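Local coordinates for CigR Protein (Salmonella enterica subsp. enterica serovar Typhimurium, PDB 4EW5), which is a putative inner membrane protein of unknown function, represented here by its C-terminal domain, at residues K55-Y69 against E73-A85. Residues are numbered along the deposited sequence; the frame is centred on the assembly and turned at random.
Sequences KKTVPASMLGQLPYY and EWKIVGDNLVLIA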
loop_
_atom_site.group_PDB
_atom_site.type_symbol
_atom_site.label_atom_id
_atom_site.label_comp_id
_atom_site.label_asym_id
_atom_site.label_seq_id
_atom_site.Cartn_x
_atom_site.Cartn_y
_atom_site.Cartn_z
ATOM N N LYS A 55 13.786 -4.676 -18.328
ATOM C CA LYS A 55 13.434 -4.569 -16.922
ATOM C C LYS A 55 14.685 -4.128 -16.195
ATOM O O LYS A 55 15.637 -4.865 -16.151
ATOM C CB LYS A 55 12.960 -5.872 -16.334
ATOM C CG LYS A 55 13.754 -7.094 -16.682
ATOM C CD LYS A 55 13.055 -8.347 -16.167
ATOM C CE LYS A 55 13.840 -9.593 -16.484
ATOM N NZ LYS A 55 13.548 -10.011 -17.873
ATOM N N LYS A 56 14.665 -2.930 -15.631
ATOM C CA LYS A 56 15.887 -2.348 -15.079
ATOM C C LYS A 56 15.979 -2.512 -13.600
ATOM O O LYS A 56 14.991 -2.679 -12.925
ATOM C CB LYS A 56 16.008 -0.871 -15.508
ATOM C CG LYS A 56 15.948 -0.702 -17.008
ATOM C CD LYS A 56 16.082 0.745 -17.425
ATOM C CE LYS A 56 15.898 0.859 -18.940
ATOM N NZ LYS A 56 16.564 2.070 -19.529
ATOM N N THR A 57 17.193 -2.481 -13.087
ATOM C CA THR A 57 17.413 -2.785 -11.691
ATOM C C THR A 57 17.008 -1.693 -10.790
ATOM O O THR A 57 17.344 -0.521 -10.998
ATOM C CB THR A 57 18.881 -3.150 -11.440
ATOM O OG1 THR A 57 19.131 -4.410 -12.105
ATOM C CG2 THR A 57 19.208 -3.326 -9.962
ATOM N N VAL A 58 16.336 -2.046 -9.720
ATOM C CA VAL A 58 15.976 -1.084 -8.702
ATOM C C VAL A 58 17.131 -1.045 -7.707
ATOM O O VAL A 58 17.573 -2.115 -7.258
ATOM C CB VAL A 58 14.678 -1.550 -7.917
ATOM C CG1 VAL A 58 14.445 -0.673 -6.663
ATOM C CG2 VAL A 58 13.446 -1.498 -8.886
ATOM N N PRO A 59 17.590 0.141 -7.304
ATOM C CA PRO A 59 18.740 0.209 -6.386
ATOM C C PRO A 59 18.430 -0.367 -4.998
ATOM O O PRO A 59 17.308 -0.264 -4.527
ATOM C CB PRO A 59 19.049 1.730 -6.294
ATOM C CG PRO A 59 17.801 2.383 -6.725
ATOM C CD PRO A 59 17.162 1.484 -7.714
ATOM N N ALA A 60 19.474 -0.914 -4.340
ATOM C CA ALA A 60 19.368 -1.492 -2.999
ATOM C C ALA A 60 18.726 -0.556 -2.025
ATOM O O ALA A 60 17.927 -0.998 -1.180
ATOM C CB ALA A 60 20.761 -1.934 -2.456
ATOM N N SER A 61 19.000 0.733 -2.126
ATOM C CA SER A 61 18.379 1.686 -1.214
ATOM C C SER A 61 16.860 1.583 -1.300
ATOM O O SER A 61 16.168 1.666 -0.269
ATOM C CB SER A 61 18.728 3.156 -1.547
ATOM O OG SER A 61 18.435 3.391 -2.939
HETATM N N MSE A 62 16.308 1.435 -2.492
HETATM C CA MSE A 62 14.865 1.307 -2.617
HETATM C C MSE A 62 14.345 -0.092 -2.308
HETATM O O MSE A 62 13.256 -0.236 -1.727
HETATM C CB MSE A 62 14.415 1.772 -4.006
HETATM C CG MSE A 62 12.968 1.671 -4.235
HETATM SE SE MSE A 62 12.534 2.891 -5.772
HETATM C CE MSE A 62 10.658 2.634 -5.753
ATOM N N LEU A 63 15.062 -1.127 -2.695
ATOM C CA LEU A 63 14.663 -2.480 -2.416
ATOM C C LEU A 63 14.575 -2.797 -0.930
ATOM O O LEU A 63 13.783 -3.632 -0.547
ATOM C CB LEU A 63 15.609 -3.478 -3.062
ATOM C CG LEU A 63 15.468 -3.682 -4.551
ATOM C CD1 LEU A 63 16.405 -4.800 -5.026
ATOM C CD2 LEU A 63 14.045 -4.045 -4.933
ATOM N N GLY A 64 15.379 -2.121 -0.127
ATOM C CA GLY A 64 15.255 -2.180 1.305
ATOM C C GLY A 64 13.929 -1.749 1.894
ATOM O O GLY A 64 13.645 -2.107 3.062
ATOM N N GLN A 65 13.123 -0.977 1.116
ATOM C CA GLN A 65 11.891 -0.358 1.569
ATOM C C GLN A 65 10.647 -0.862 0.888
ATOM O O GLN A 65 9.580 -0.282 1.064
ATOM C CB GLN A 65 11.981 1.192 1.350
ATOM C CG GLN A 65 13.330 1.727 1.760
ATOM C CD GLN A 65 13.402 1.781 3.234
ATOM O OE1 GLN A 65 12.421 2.185 3.876
ATOM N NE2 GLN A 65 14.534 1.360 3.806
ATOM N N LEU A 66 10.799 -1.864 0.042
ATOM C CA LEU A 66 9.747 -2.570 -0.586
ATOM C C LEU A 66 9.740 -4.030 -0.080
ATOM O O LEU A 66 10.739 -4.563 0.293
ATOM C CB LEU A 66 9.999 -2.641 -2.108
ATOM C CG LEU A 66 9.999 -1.298 -2.833
ATOM C CD1 LEU A 66 10.439 -1.503 -4.260
ATOM C CD2 LEU A 66 8.608 -0.678 -2.754
ATOM N N PRO A 67 8.578 -4.667 -0.062
ATOM C CA PRO A 67 8.515 -6.061 0.398
ATOM C C PRO A 67 9.350 -7.033 -0.399
ATOM O O PRO A 67 9.545 -6.889 -1.633
ATOM C CB PRO A 67 7.012 -6.437 0.253
ATOM C CG PRO A 67 6.313 -5.152 0.271
ATOM C CD PRO A 67 7.266 -4.153 -0.435
ATOM N N TYR A 68 9.868 -8.047 0.259
ATOM C CA TYR A 68 10.749 -8.965 -0.393
ATOM C C TYR A 68 10.056 -10.313 -0.399
ATOM O O TYR A 68 9.679 -10.826 0.661
ATOM C CB TYR A 68 12.102 -9.051 0.377
ATOM C CG TYR A 68 12.924 -10.268 -0.035
ATOM C CD1 TYR A 68 13.172 -10.548 -1.391
ATOM C CD2 TYR A 68 13.422 -11.132 0.887
ATOM C CE1 TYR A 68 13.942 -11.651 -1.754
ATOM C CE2 TYR A 68 14.163 -12.273 0.523
ATOM C CZ TYR A 68 14.424 -12.517 -0.801
ATOM O OH TYR A 68 15.099 -13.629 -1.214
ATOM N N TYR A 69 9.946 -10.896 -1.581
ATOM C CA TYR A 69 9.362 -12.230 -1.785
ATOM C C TYR A 69 10.350 -13.091 -2.494
ATOM O O TYR A 69 10.699 -12.832 -3.683
ATOM C CB TYR A 69 8.119 -12.153 -2.652
ATOM C CG TYR A 69 7.066 -11.194 -2.185
ATOM C CD1 TYR A 69 6.115 -11.576 -1.236
ATOM C CD2 TYR A 69 6.985 -9.916 -2.719
ATOM C CE1 TYR A 69 5.157 -10.696 -0.817
ATOM C CE2 TYR A 69 6.045 -9.000 -2.282
ATOM C CZ TYR A 69 5.108 -9.374 -1.371
ATOM O OH TYR A 69 4.177 -8.425 -0.950
ATOM N N GLU A 73 11.448 -10.261 -7.915
ATOM C CA GLU A 73 12.241 -9.061 -7.755
ATOM C C GLU A 73 11.517 -7.879 -8.352
ATOM O O GLU A 73 10.820 -8.002 -9.364
ATOM C CB GLU A 73 13.571 -9.208 -8.412
ATOM C CG GLU A 73 14.580 -8.114 -8.169
ATOM C CD GLU A 73 14.821 -7.796 -6.702
ATOM O OE1 GLU A 73 13.903 -7.214 -6.103
ATOM O OE2 GLU A 73 15.945 -8.082 -6.169
ATOM N N TRP A 74 11.702 -6.732 -7.719
ATOM C CA TRP A 74 11.113 -5.479 -8.171
ATOM C C TRP A 74 11.998 -4.927 -9.312
ATOM O O TRP A 74 13.251 -4.996 -9.216
ATOM C CB TRP A 74 11.078 -4.489 -7.030
ATOM C CG TRP A 74 10.030 -4.800 -6.015
ATOM C CD1 TRP A 74 10.187 -5.375 -4.766
ATOM C CD2 TRP A 74 8.603 -4.589 -6.172
ATOM N NE1 TRP A 74 9.004 -5.492 -4.125
ATOM C CE2 TRP A 74 7.994 -5.020 -4.913
ATOM C CE3 TRP A 74 7.799 -4.041 -7.169
ATOM C CZ2 TRP A 74 6.651 -4.933 -4.693
ATOM C CZ3 TRP A 74 6.453 -3.951 -6.908
ATOM C CH2 TRP A 74 5.895 -4.381 -5.697
ATOM N N LYS A 75 11.371 -4.446 -10.380
ATOM C CA LYS A 75 12.069 -3.908 -11.538
ATOM C C LYS A 75 11.451 -2.592 -11.969
ATOM O O LYS A 75 10.250 -2.339 -11.712
ATOM C CB LYS A 75 12.014 -4.901 -12.687
ATOM C CG LYS A 75 12.694 -6.196 -12.377
ATOM C CD LYS A 75 14.215 -6.010 -12.521
ATOM C CE LYS A 75 15.013 -7.151 -11.944
ATOM N NZ LYS A 75 16.414 -6.741 -11.800
ATOM N N ILE A 76 12.235 -1.793 -12.690
ATOM C CA ILE A 76 11.721 -0.625 -13.377
ATOM C C ILE A 76 11.412 -1.056 -14.832
ATOM O O ILE A 76 12.302 -1.476 -15.573
ATOM C CB ILE A 76 12.747 0.488 -13.408
ATOM C CG1 ILE A 76 13.322 0.785 -11.960
ATOM C CG2 ILE A 76 12.166 1.790 -14.013
ATOM C CD1 ILE A 76 14.388 1.907 -11.981
ATOM N N VAL A 77 10.169 -0.863 -15.232
ATOM C CA VAL A 77 9.665 -1.236 -16.568
ATOM C C VAL A 77 8.987 -0.000 -17.112
ATOM O O VAL A 77 7.991 0.437 -16.550
ATOM C CB VAL A 77 8.669 -2.391 -16.445
ATOM C CG1 VAL A 77 8.075 -2.744 -17.811
ATOM C CG2 VAL A 77 9.382 -3.576 -15.861
ATOM N N GLY A 78 9.627 0.678 -18.080
ATOM C CA GLY A 78 9.123 1.948 -18.574
ATOM C C GLY A 78 9.291 2.901 -17.408
ATOM O O GLY A 78 10.408 3.017 -16.825
ATOM N N ASP A 79 8.215 3.575 -17.051
ATOM C CA ASP A 79 8.228 4.404 -15.802
ATOM C C ASP A 79 7.444 3.784 -14.625
ATOM O O ASP A 79 7.078 4.489 -13.683
ATOM C CB ASP A 79 7.838 5.831 -16.069
ATOM C CG ASP A 79 6.418 5.983 -16.587
ATOM O OD1 ASP A 79 5.762 4.935 -16.794
ATOM O OD2 ASP A 79 6.011 7.141 -16.789
ATOM N N ASN A 80 7.261 2.472 -14.667
ATOM C CA ASN A 80 6.448 1.747 -13.674
ATOM C C ASN A 80 7.279 0.898 -12.757
ATOM O O ASN A 80 8.411 0.434 -13.124
ATOM C CB ASN A 80 5.483 0.875 -14.415
ATOM C CG ASN A 80 4.687 1.667 -15.486
ATOM O OD1 ASN A 80 4.074 2.711 -15.192
ATOM N ND2 ASN A 80 4.856 1.279 -16.771
ATOM N N LEU A 81 6.722 0.565 -11.599
ATOM C CA LEU A 81 7.434 -0.321 -10.690
ATOM C C LEU A 81 6.735 -1.686 -10.778
ATOM O O LEU A 81 5.512 -1.765 -10.539
ATOM C CB LEU A 81 7.314 0.208 -9.260
ATOM C CG LEU A 81 7.944 -0.609 -8.144
ATOM C CD1 LEU A 81 9.422 -0.957 -8.362
ATOM C CD2 LEU A 81 7.689 0.083 -6.774
ATOM N N VAL A 82 7.473 -2.761 -11.037
ATOM C CA VAL A 82 6.842 -4.051 -11.398
ATOM C C VAL A 82 7.546 -5.176 -10.659
ATOM O O VAL A 82 8.779 -5.266 -10.708
ATOM C CB VAL A 82 6.918 -4.285 -12.924
ATOM C CG1 VAL A 82 6.141 -5.572 -13.265
ATOM C CG2 VAL A 82 6.391 -3.058 -13.699
ATOM N N LEU A 83 6.804 -5.990 -9.900
ATOM C CA LEU A 83 7.342 -7.131 -9.278
ATOM C C LEU A 83 7.216 -8.281 -10.307
ATOM O O LEU A 83 6.107 -8.562 -10.814
ATOM C CB LEU A 83 6.519 -7.553 -8.077
ATOM C CG LEU A 83 7.032 -8.707 -7.205
ATOM C CD1 LEU A 83 8.351 -8.357 -6.480
ATOM C CD2 LEU A 83 6.015 -9.185 -6.200
ATOM N N ILE A 84 8.298 -9.017 -10.467
ATOM C CA ILE A 84 8.385 -10.001 -11.554
ATOM C C ILE A 84 8.969 -11.271 -10.961
ATOM O O ILE A 84 9.943 -11.205 -10.183
ATOM C CB ILE A 84 9.306 -9.416 -12.656
ATOM C CG1 ILE A 84 8.584 -8.287 -13.362
ATOM C CG2 ILE A 84 9.687 -10.417 -13.699
ATOM C CD1 ILE A 84 9.446 -7.500 -14.355
ATOM N N ALA A 85 8.352 -12.412 -11.265
ATOM C CA ALA A 85 8.904 -13.703 -10.884
ATOM C C ALA A 85 10.237 -13.960 -11.590
ATOM O O ALA A 85 10.375 -13.772 -12.821
ATOM C CB ALA A 85 7.929 -14.829 -11.231
HETATM O O HOH W 1 17.563 -5.856 -14.124
HETATM O O HOH W 2 15.952 -4.887 -9.418
#
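Leu66 lays its CD1 methyl over one face of the Trp74 indole, a CH-pi contact 3.9 Å from the centroid of the five-membered ring and 15° off its normal. Leu83 CD1 covers the opposite face, and Ile95, like Val11 of the second subunit, also packs on Trp74. Trp74 CG sits anti to the carbonyl carbon (chi1 -74°), and chi2 near 103° turns the ring so that NE1 faces Pro67 O. The NE1 to Pro67 O hydrogen bond, 2.9 Å long, lies in both the ring plane and the carbonyl plane; it satisfies the buried N-H and fixes the ring's rotation.

Next to the indole, Leu81 CD2 meets Leu66 CD1 and the selenomethionine methyl, Met62 CE, tip to tip, while Val58 CG2 packs 3.8 Å from Ile76 CG1. The long unbranched Met62 chain can reach Leu81 from helix 60-63, and the beta-branched Val58 and Ile76 suit extended backbone; helix 11-26 packs on Met62 and Leu66 through Leu23 and on Leu81 through Ala20. The fold is a small antiparallel sheet: a beta hairpin, 72-77 and 80-85, turns through a type II' turn with Gly78 at positive phi, 56-57 pairs with 72-77, and 91-95 lies on the far side of 80-85. Lys56 and Ile76 form a hydrogen-bonded pair, Lys56 N to Ile76 O 2.8 Å and Ile76 N to Lys56 O 2.9 Å.

At the polar edge, Lys75, bent at chi2, runs its aliphatic chain past Lys56 O and delivers NZ to two waters. One also joins Lys55 O and Thr57 OG1; the other accepts from Val58 N and donates to Trp74 O, joining the two backbones.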